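Local structure of STAS/SEC14 domain-containing protein (Shewanella loihica PV-4, 2Q3L) at residues 19-24 / 55-60. The protein is of unknown function but adopts a SpoIIAA-like fold of the STAS clan and may associate with membranes and bind a ligand. Residues are numbered along the deposited sequence; the frame is centred on the assembly and turned at random.
Sequences DFYLAF and VALIDI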
loop_
_atom_site.group_PDB
_atom_site.type_symbol
_atom_site.label_atom_id
_atom_site.label_comp_id
_atom_site.label_asym_id
_atom_site.label_seq_id
_atom_site.Cartn_x
_atom_site.Cartn_y
_atom_site.Cartn_z
ATOM N N ASP A 19 19.699 -7.742 29.071
ATOM C CA ASP A 19 19.694 -8.103 27.667
ATOM C C ASP A 19 19.009 -7.036 26.820
ATOM O O ASP A 19 18.011 -6.441 27.216
ATOM C CB ASP A 19 18.962 -9.431 27.484
ATOM C CG ASP A 19 19.531 -10.525 28.356
ATOM O OD1 ASP A 19 20.671 -10.928 28.077
ATOM O OD2 ASP A 19 18.839 -10.966 29.328
ATOM N N PHE A 20 19.584 -6.778 25.661
ATOM C CA PHE A 20 18.980 -5.898 24.687
ATOM C C PHE A 20 18.262 -6.784 23.651
ATOM O O PHE A 20 18.646 -7.921 23.443
ATOM C CB PHE A 20 19.998 -4.993 24.007
ATOM C CG PHE A 20 20.521 -3.896 24.881
ATOM C CD1 PHE A 20 19.707 -2.805 25.217
ATOM C CD2 PHE A 20 21.849 -3.911 25.330
ATOM C CE1 PHE A 20 20.183 -1.763 26.020
ATOM C CE2 PHE A 20 22.344 -2.858 26.137
ATOM C CZ PHE A 20 21.506 -1.804 26.502
ATOM N N TYR A 21 17.182 -6.292 23.059
ATOM C CA TYR A 21 16.495 -7.041 22.026
ATOM C C TYR A 21 15.955 -6.034 21.027
ATOM O O TYR A 21 15.750 -4.860 21.351
ATOM C CB TYR A 21 15.370 -7.953 22.582
ATOM C CG TYR A 21 14.241 -7.237 23.280
ATOM C CD1 TYR A 21 14.323 -6.916 24.642
ATOM C CD2 TYR A 21 13.094 -6.880 22.601
ATOM C CE1 TYR A 21 13.275 -6.247 25.295
ATOM C CE2 TYR A 21 12.047 -6.213 23.233
ATOM C CZ TYR A 21 12.139 -5.898 24.571
ATOM O OH TYR A 21 11.095 -5.228 25.181
ATOM N N LEU A 22 15.747 -6.513 19.810
ATOM C CA LEU A 22 15.235 -5.710 18.732
ATOM C C LEU A 22 13.717 -5.826 18.789
ATOM O O LEU A 22 13.185 -6.922 18.907
ATOM C CB LEU A 22 15.836 -6.201 17.413
ATOM C CG LEU A 22 15.573 -5.386 16.170
ATOM C CD1 LEU A 22 16.022 -3.964 16.348
ATOM C CD2 LEU A 22 16.228 -6.051 14.915
ATOM N N ALA A 23 13.031 -4.682 18.789
ATOM C CA ALA A 23 11.579 -4.663 18.929
ATOM C C ALA A 23 10.934 -4.054 17.730
ATOM O O ALA A 23 11.389 -3.016 17.217
ATOM C CB ALA A 23 11.160 -3.875 20.183
ATOM N N PHE A 24 9.867 -4.705 17.289
ATOM C CA PHE A 24 9.049 -4.230 16.190
ATOM C C PHE A 24 7.618 -4.216 16.652
ATOM O O PHE A 24 7.189 -5.047 17.465
ATOM C CB PHE A 24 9.081 -5.185 15.000
ATOM C CG PHE A 24 10.445 -5.449 14.455
ATOM C CD1 PHE A 24 11.248 -6.392 15.038
ATOM C CD2 PHE A 24 10.889 -4.788 13.310
ATOM C CE1 PHE A 24 12.496 -6.646 14.530
ATOM C CE2 PHE A 24 12.139 -5.040 12.778
ATOM C CZ PHE A 24 12.944 -5.970 13.393
ATOM N N VAL A 55 18.087 -11.457 18.952
ATOM C CA VAL A 55 16.814 -11.898 19.433
ATOM C C VAL A 55 15.858 -10.744 19.199
ATOM O O VAL A 55 16.179 -9.619 19.500
ATOM C CB VAL A 55 16.854 -12.393 20.916
ATOM C CG1 VAL A 55 17.868 -13.535 21.051
ATOM C CG2 VAL A 55 17.166 -11.278 21.928
ATOM N N ALA A 56 14.687 -11.023 18.647
ATOM C CA ALA A 56 13.674 -9.978 18.402
ATOM C C ALA A 56 12.269 -10.289 18.928
ATOM O O ALA A 56 11.899 -11.459 19.135
ATOM C CB ALA A 56 13.575 -9.708 16.893
ATOM N N LEU A 57 11.522 -9.221 19.167
ATOM C CA LEU A 57 10.111 -9.267 19.519
ATOM C C LEU A 57 9.347 -8.538 18.428
ATOM O O LEU A 57 9.732 -7.427 18.043
ATOM C CB LEU A 57 9.855 -8.586 20.870
ATOM C CG LEU A 57 8.403 -8.511 21.420
ATOM C CD1 LEU A 57 8.345 -8.530 22.889
ATOM C CD2 LEU A 57 7.705 -7.273 20.941
ATOM N N ILE A 58 8.256 -9.134 17.944
ATOM C CA ILE A 58 7.413 -8.504 16.904
ATOM C C ILE A 58 5.991 -8.549 17.431
ATOM O O ILE A 58 5.443 -9.638 17.628
ATOM C CB ILE A 58 7.481 -9.226 15.538
ATOM C CG1 ILE A 58 8.937 -9.474 15.129
ATOM C CG2 ILE A 58 6.722 -8.439 14.450
ATOM C CD1 ILE A 58 9.080 -10.226 13.868
ATOM N N ASP A 59 5.456 -7.366 17.741
ATOM C CA ASP A 59 4.092 -7.200 18.242
ATOM C C ASP A 59 3.214 -6.990 16.991
ATOM O O ASP A 59 3.362 -6.009 16.237
ATOM C CB ASP A 59 4.040 -6.036 19.257
ATOM C CG ASP A 59 2.611 -5.710 19.750
ATOM O OD1 ASP A 59 1.621 -6.121 19.122
ATOM O OD2 ASP A 59 2.476 -4.983 20.756
ATOM N N ILE A 60 2.371 -7.984 16.742
ATOM C CA ILE A 60 1.411 -7.943 15.663
ATOM C C ILE A 60 -0.023 -7.830 16.192
ATOM O O ILE A 60 -0.964 -8.097 15.445
ATOM C CB ILE A 60 1.546 -9.187 14.717
ATOM C CG1 ILE A 60 1.215 -10.508 15.437
ATOM C CG2 ILE A 60 2.961 -9.241 14.131
ATOM C CD1 ILE A 60 1.259 -11.729 14.490
#
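With F24 CG turned beside its backbone N and anti to the carbonyl carbon (chi1 -58°), the side chains of F24 and I58 lie side by side on one face of the sheet and point the same way, F24 CD1 lying 3.9 Å from I58 CG1. The ring also meets strand 55-60 at its edge: CE1 reaches A56 CB at 4.0 Å, and L57 O lies in the ring plane, 3.5 Å from F24 CD1. On the other face, Y21 CG sits between backbone N and carbonyl carbon (chi1 62°), which lays the ring beside L57, CE2 being 4.0 Å from L57 CB; Y21 CB packs against V55 CG2.

The pairs L22-A56, A23-L57 and F24-I58 establish parallel pairing. The hydrogen bonds follow the parallel pattern: L22 bonds to V55 and L57, which flank A56, and F24 to L57 and D59, which flank I58. They run from L22 N to V55 O, from L57 N to L22 O, from F24 N to L57 O, and from D59 N to F24 O at 2.9 Å. The last is nearly straight at hydrogen, although its donor is tilted from the carbonyl plane. The axes of the two short segments cross at 31°, consistent with the twist of the sheet.

Both segments belong to a beta-alpha-beta crossover through helix 32-45, whose L42 covers L22 and F24. On the opposite face, L122 of helix 118-125 packs on Y21 and L57. Strand 7-16 borders 19-24 antiparallel, while strand 85-91 continues the parallel sheet beyond 55-60.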